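Local coordinates for protein streptomycin 3''-adenylyltransferase (Enterococcus faecalis, PDB 6SXJ) that transfers AMP from ATP to the 9-hydroxyl of spectinomycin, making the bacterium resistant to that antibiotic but not to streptomycin, at residues 45-56 with 83-93. Residues are numbered along the deposited sequence; the frame is centred on the assembly and turned at random.
Sequences SDLDFLVVVSEP and RYIELTIIIQQ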
loop_
_atom_site.group_PDB
_atom_site.type_symbol
_atom_site.label_atom_id
_atom_site.label_comp_id
_atom_site.label_asym_id
_atom_site.label_seq_id
_atom_site.Cartn_x
_atom_site.Cartn_y
_atom_site.Cartn_z
ATOM N N SER A 45 7.803 -5.448 -8.624
ATOM C CA SER A 45 7.055 -4.309 -8.110
ATOM C C SER A 45 5.555 -4.457 -8.332
ATOM O O SER A 45 5.104 -4.969 -9.363
ATOM C CB SER A 45 7.532 -3.013 -8.775
ATOM O OG SER A 45 8.944 -2.939 -8.811
ATOM N N ASP A 46 4.788 -3.960 -7.367
ATOM C CA ASP A 46 3.350 -3.850 -7.516
ATOM C C ASP A 46 2.992 -2.657 -8.398
ATOM O O ASP A 46 3.734 -1.678 -8.501
ATOM C CB ASP A 46 2.663 -3.653 -6.165
ATOM C CG ASP A 46 2.770 -4.860 -5.253
ATOM O OD1 ASP A 46 3.311 -5.903 -5.675
ATOM O OD2 ASP A 46 2.296 -4.749 -4.104
ATOM N N LEU A 47 1.808 -2.737 -9.000
ATOM C CA LEU A 47 1.167 -1.608 -9.661
ATOM C C LEU A 47 0.155 -0.995 -8.696
ATOM O O LEU A 47 -0.906 -1.578 -8.451
ATOM C CB LEU A 47 0.480 -2.063 -10.944
ATOM C CG LEU A 47 1.336 -2.606 -12.095
ATOM C CD1 LEU A 47 0.418 -3.102 -13.196
ATOM C CD2 LEU A 47 2.262 -1.513 -12.588
ATOM N N ASP A 48 0.468 0.195 -8.182
ATOM C CA ASP A 48 -0.338 0.875 -7.174
ATOM C C ASP A 48 -1.056 2.050 -7.822
ATOM O O ASP A 48 -0.410 2.969 -8.336
ATOM C CB ASP A 48 0.532 1.369 -6.018
ATOM C CG ASP A 48 1.227 0.241 -5.275
ATOM O OD1 ASP A 48 0.526 -0.535 -4.592
ATOM O OD2 ASP A 48 2.475 0.139 -5.357
ATOM N N PHE A 49 -2.386 2.039 -7.763
ATOM C CA PHE A 49 -3.198 3.070 -8.391
ATOM C C PHE A 49 -3.987 3.836 -7.340
ATOM O O PHE A 49 -4.624 3.231 -6.467
ATOM C CB PHE A 49 -4.168 2.466 -9.408
ATOM C CG PHE A 49 -3.503 1.799 -10.563
ATOM C CD1 PHE A 49 -3.204 0.448 -10.527
ATOM C CD2 PHE A 49 -3.206 2.513 -11.705
ATOM C CE1 PHE A 49 -2.626 -0.173 -11.598
ATOM C CE2 PHE A 49 -2.609 1.903 -12.770
ATOM C CZ PHE A 49 -2.310 0.557 -12.721
ATOM N N LEU A 50 -3.963 5.163 -7.445
ATOM C CA LEU A 50 -4.874 6.038 -6.721
ATOM C C LEU A 50 -5.826 6.669 -7.727
ATOM O O LEU A 50 -5.383 7.249 -8.730
ATOM C CB LEU A 50 -4.124 7.125 -5.952
ATOM C CG LEU A 50 -4.978 8.008 -5.042
ATOM C CD1 LEU A 50 -5.463 7.216 -3.856
ATOM C CD2 LEU A 50 -4.171 9.201 -4.588
ATOM N N VAL A 51 -7.124 6.532 -7.472
ATOM C CA VAL A 51 -8.168 7.021 -8.365
ATOM C C VAL A 51 -9.048 7.991 -7.591
ATOM O O VAL A 51 -9.417 7.729 -6.439
ATOM C CB VAL A 51 -9.004 5.860 -8.939
ATOM C CG1 VAL A 51 -10.147 6.391 -9.798
ATOM C CG2 VAL A 51 -8.130 4.909 -9.731
ATOM N N VAL A 52 -9.387 9.108 -8.222
ATOM C CA VAL A 52 -10.187 10.151 -7.597
ATOM C C VAL A 52 -11.466 10.329 -8.399
ATOM O O VAL A 52 -11.425 10.427 -9.632
ATOM C CB VAL A 52 -9.421 11.481 -7.500
ATOM C CG1 VAL A 52 -10.280 12.533 -6.806
ATOM C CG2 VAL A 52 -8.113 11.282 -6.754
ATOM N N VAL A 53 -12.593 10.402 -7.691
ATOM C CA VAL A 53 -13.918 10.489 -8.283
ATOM C C VAL A 53 -14.651 11.664 -7.648
ATOM O O VAL A 53 -14.218 12.234 -6.648
ATOM C CB VAL A 53 -14.722 9.186 -8.097
ATOM C CG1 VAL A 53 -14.085 8.059 -8.891
ATOM C CG2 VAL A 53 -14.821 8.827 -6.617
ATOM N N SER A 54 -15.779 12.024 -8.255
ATOM C CA SER A 54 -16.573 13.145 -7.774
ATOM C C SER A 54 -17.611 12.722 -6.741
ATOM O O SER A 54 -17.765 13.395 -5.717
ATOM C CB SER A 54 -17.270 13.831 -8.951
ATOM O OG SER A 54 -16.404 14.755 -9.588
ATOM N N GLU A 55 -18.323 11.630 -6.989
ATOM C CA GLU A 55 -19.416 11.167 -6.149
ATOM C C GLU A 55 -19.240 9.695 -5.823
ATOM O O GLU A 55 -18.476 8.986 -6.490
ATOM C CB GLU A 55 -20.774 11.369 -6.838
ATOM C CG GLU A 55 -21.112 12.811 -7.156
ATOM C CD GLU A 55 -21.711 12.966 -8.536
ATOM O OE1 GLU A 55 -22.445 12.051 -8.970
ATOM O OE2 GLU A 55 -21.446 14.003 -9.182
ATOM N N PRO A 56 -19.946 9.198 -4.807
ATOM C CA PRO A 56 -19.829 7.780 -4.447
ATOM C C PRO A 56 -20.169 6.862 -5.611
ATOM O O PRO A 56 -20.801 7.252 -6.596
ATOM C CB PRO A 56 -20.836 7.616 -3.300
ATOM C CG PRO A 56 -20.963 8.985 -2.707
ATOM C CD PRO A 56 -20.804 9.944 -3.865
ATOM N N ARG A 83 1.934 -8.758 -12.252
ATOM C CA ARG A 83 2.147 -7.972 -11.046
ATOM C C ARG A 83 0.850 -7.880 -10.246
ATOM O O ARG A 83 -0.245 -7.998 -10.799
ATOM C CB ARG A 83 2.638 -6.566 -11.394
ATOM C CG ARG A 83 3.770 -6.542 -12.432
ATOM C CD ARG A 83 4.068 -5.124 -12.892
ATOM N NE ARG A 83 5.279 -5.034 -13.711
ATOM C CZ ARG A 83 6.498 -4.833 -13.225
ATOM N NH1 ARG A 83 6.680 -4.707 -11.920
ATOM N NH2 ARG A 83 7.536 -4.756 -14.049
ATOM N N TYR A 84 0.981 -7.656 -8.942
ATOM C CA TYR A 84 -0.193 -7.356 -8.133
ATOM C C TYR A 84 -0.713 -5.975 -8.499
ATOM O O TYR A 84 0.063 -5.026 -8.639
ATOM C CB TYR A 84 0.142 -7.381 -6.641
ATOM C CG TYR A 84 0.421 -8.745 -6.062
ATOM C CD1 TYR A 84 -0.540 -9.747 -6.082
ATOM C CD2 TYR A 84 1.644 -9.020 -5.472
ATOM C CE1 TYR A 84 -0.279 -10.985 -5.544
ATOM C CE2 TYR A 84 1.914 -10.249 -4.938
ATOM C CZ TYR A 84 0.952 -11.232 -4.968
ATOM O OH TYR A 84 1.233 -12.468 -4.420
ATOM N N ILE A 85 -2.026 -5.857 -8.650
ATOM C CA ILE A 85 -2.687 -4.561 -8.764
ATOM C C ILE A 85 -3.318 -4.213 -7.416
ATOM O O ILE A 85 -4.076 -5.003 -6.852
ATOM C CB ILE A 85 -3.748 -4.572 -9.873
ATOM C CG1 ILE A 85 -3.078 -4.705 -11.255
ATOM C CG2 ILE A 85 -4.573 -3.295 -9.835
ATOM C CD1 ILE A 85 -4.058 -4.945 -12.333
ATOM N N GLU A 86 -3.009 -3.021 -6.916
ATOM C CA GLU A 86 -3.661 -2.433 -5.760
ATOM C C GLU A 86 -4.249 -1.111 -6.219
ATOM O O GLU A 86 -3.542 -0.296 -6.821
ATOM C CB GLU A 86 -2.658 -2.231 -4.630
ATOM C CG GLU A 86 -3.212 -2.374 -3.238
ATOM C CD GLU A 86 -2.092 -2.421 -2.223
ATOM O OE1 GLU A 86 -1.357 -3.435 -2.190
ATOM O OE2 GLU A 86 -1.921 -1.430 -1.491
ATOM N N LEU A 87 -5.539 -0.914 -5.974
ATOM C CA LEU A 87 -6.226 0.279 -6.449
ATOM C C LEU A 87 -7.153 0.814 -5.373
ATOM O O LEU A 87 -8.032 0.090 -4.903
ATOM C CB LEU A 87 -7.035 -0.015 -7.716
ATOM C CG LEU A 87 -7.687 1.191 -8.396
ATOM C CD1 LEU A 87 -7.535 1.084 -9.926
ATOM C CD2 LEU A 87 -9.140 1.286 -8.036
ATOM N N THR A 88 -6.988 2.095 -5.039
ATOM C CA THR A 88 -7.803 2.796 -4.058
ATOM C C THR A 88 -8.553 3.933 -4.735
ATOM O O THR A 88 -7.999 4.630 -5.592
ATOM C CB THR A 88 -6.944 3.373 -2.926
ATOM O OG1 THR A 88 -6.241 2.315 -2.270
ATOM C CG2 THR A 88 -7.811 4.114 -1.926
ATOM N N ILE A 89 -9.802 4.133 -4.329
ATOM C CA ILE A 89 -10.649 5.200 -4.847
ATOM C C ILE A 89 -11.005 6.125 -3.694
ATOM O O ILE A 89 -11.477 5.667 -2.644
ATOM C CB ILE A 89 -11.925 4.641 -5.509
ATOM C CG1 ILE A 89 -11.558 3.628 -6.595
ATOM C CG2 ILE A 89 -12.767 5.775 -6.070
ATOM C CD1 ILE A 89 -12.741 3.063 -7.343
ATOM N N ILE A 90 -10.781 7.420 -3.890
ATOM C CA ILE A 90 -11.222 8.440 -2.952
ATOM C C ILE A 90 -12.140 9.413 -3.678
ATOM O O ILE A 90 -12.032 9.618 -4.895
ATOM C CB ILE A 90 -10.039 9.195 -2.312
ATOM C CG1 ILE A 90 -9.084 9.707 -3.397
ATOM C CG2 ILE A 90 -9.306 8.299 -1.323
ATOM C CD1 ILE A 90 -8.045 10.669 -2.879
ATOM N N ILE A 91 -13.060 9.999 -2.914
ATOM C CA ILE A 91 -13.914 11.086 -3.375
ATOM C C ILE A 91 -13.221 12.388 -3.025
ATOM O O ILE A 91 -12.801 12.582 -1.879
ATOM C CB ILE A 91 -15.305 11.015 -2.721
ATOM C CG1 ILE A 91 -15.911 9.631 -2.930
ATOM C CG2 ILE A 91 -16.215 12.093 -3.289
ATOM C CD1 ILE A 91 -17.400 9.562 -2.673
ATOM N N GLN A 92 -13.079 13.282 -4.008
ATOM C CA GLN A 92 -12.323 14.503 -3.759
ATOM C C GLN A 92 -12.912 15.285 -2.589
ATOM O O GLN A 92 -12.179 15.759 -1.714
ATOM C CB GLN A 92 -12.284 15.376 -5.011
ATOM C CG GLN A 92 -11.266 16.495 -4.923
ATOM C CD GLN A 92 -11.396 17.492 -6.061
ATOM O OE1 GLN A 92 -12.024 17.209 -7.083
ATOM N NE2 GLN A 92 -10.798 18.664 -5.889
ATOM N N GLN A 93 -14.239 15.435 -2.565
ATOM C CA GLN A 93 -14.870 16.306 -1.578
ATOM C C GLN A 93 -14.762 15.734 -0.171
ATOM O O GLN A 93 -14.790 16.490 0.807
ATOM C CB GLN A 93 -16.335 16.536 -1.949
ATOM C CG GLN A 93 -17.180 15.266 -1.945
ATOM C CD GLN A 93 -18.658 15.538 -1.724
ATOM O OE1 GLN A 93 -19.079 16.690 -1.595
ATOM N NE2 GLN A 93 -19.455 14.473 -1.675
HETATM O O HOH W 1 3.579 -7.343 -7.815
HETATM O O HOH W 2 -3.771 1.853 -3.935
#
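L47 N bonds to Y84 O and L47 O accepts the N-H of E86, beginning a parallel pairing of strands 47-53 and 85-91 that runs on to V53 O and Q92 N. With helix 59-69 between them, the strands form a beta-alpha-beta unit of the nucleotidyltransferase domain. On one face, L87 CD1 lies against F49 CB (3.7 Å) and V51 CG2, while I85 CG2 meets F49 CD1 obliquely; farther along, V53 CG2 packs on I89 CG2. On the other face come the acids: D46, D48 and E86 bring three carboxylates close together, D48 OD1 standing 4.1 Å from E86 OE2. Such a cluster is consistent with the acidic metal site of this superfamily. D48 and E86 run side by side, their carboxylate planes 77° apart. Beyond them, past T88, whose OG1 shares a water with F49 O, the face is apolar, V52 CG2 touching I90 CG1 at 3.8 Å, with L130 and L134 of helix 130-139 covering I90. At the start of the pair, R83, extended from CG to NE, lays its CD across L47 CG at about a right angle; its NH1 donates to S45 O (3.0 Å), nearly in the guanidinium plane, and also to K42 O, while T8 OG1 holds NE. D46 OD1 sits at the edge of the Y84 ring, 3.5 Å from CD2, and accepts a 2.6 Å hydrogen bond from a water that accepts the N-H of Y84.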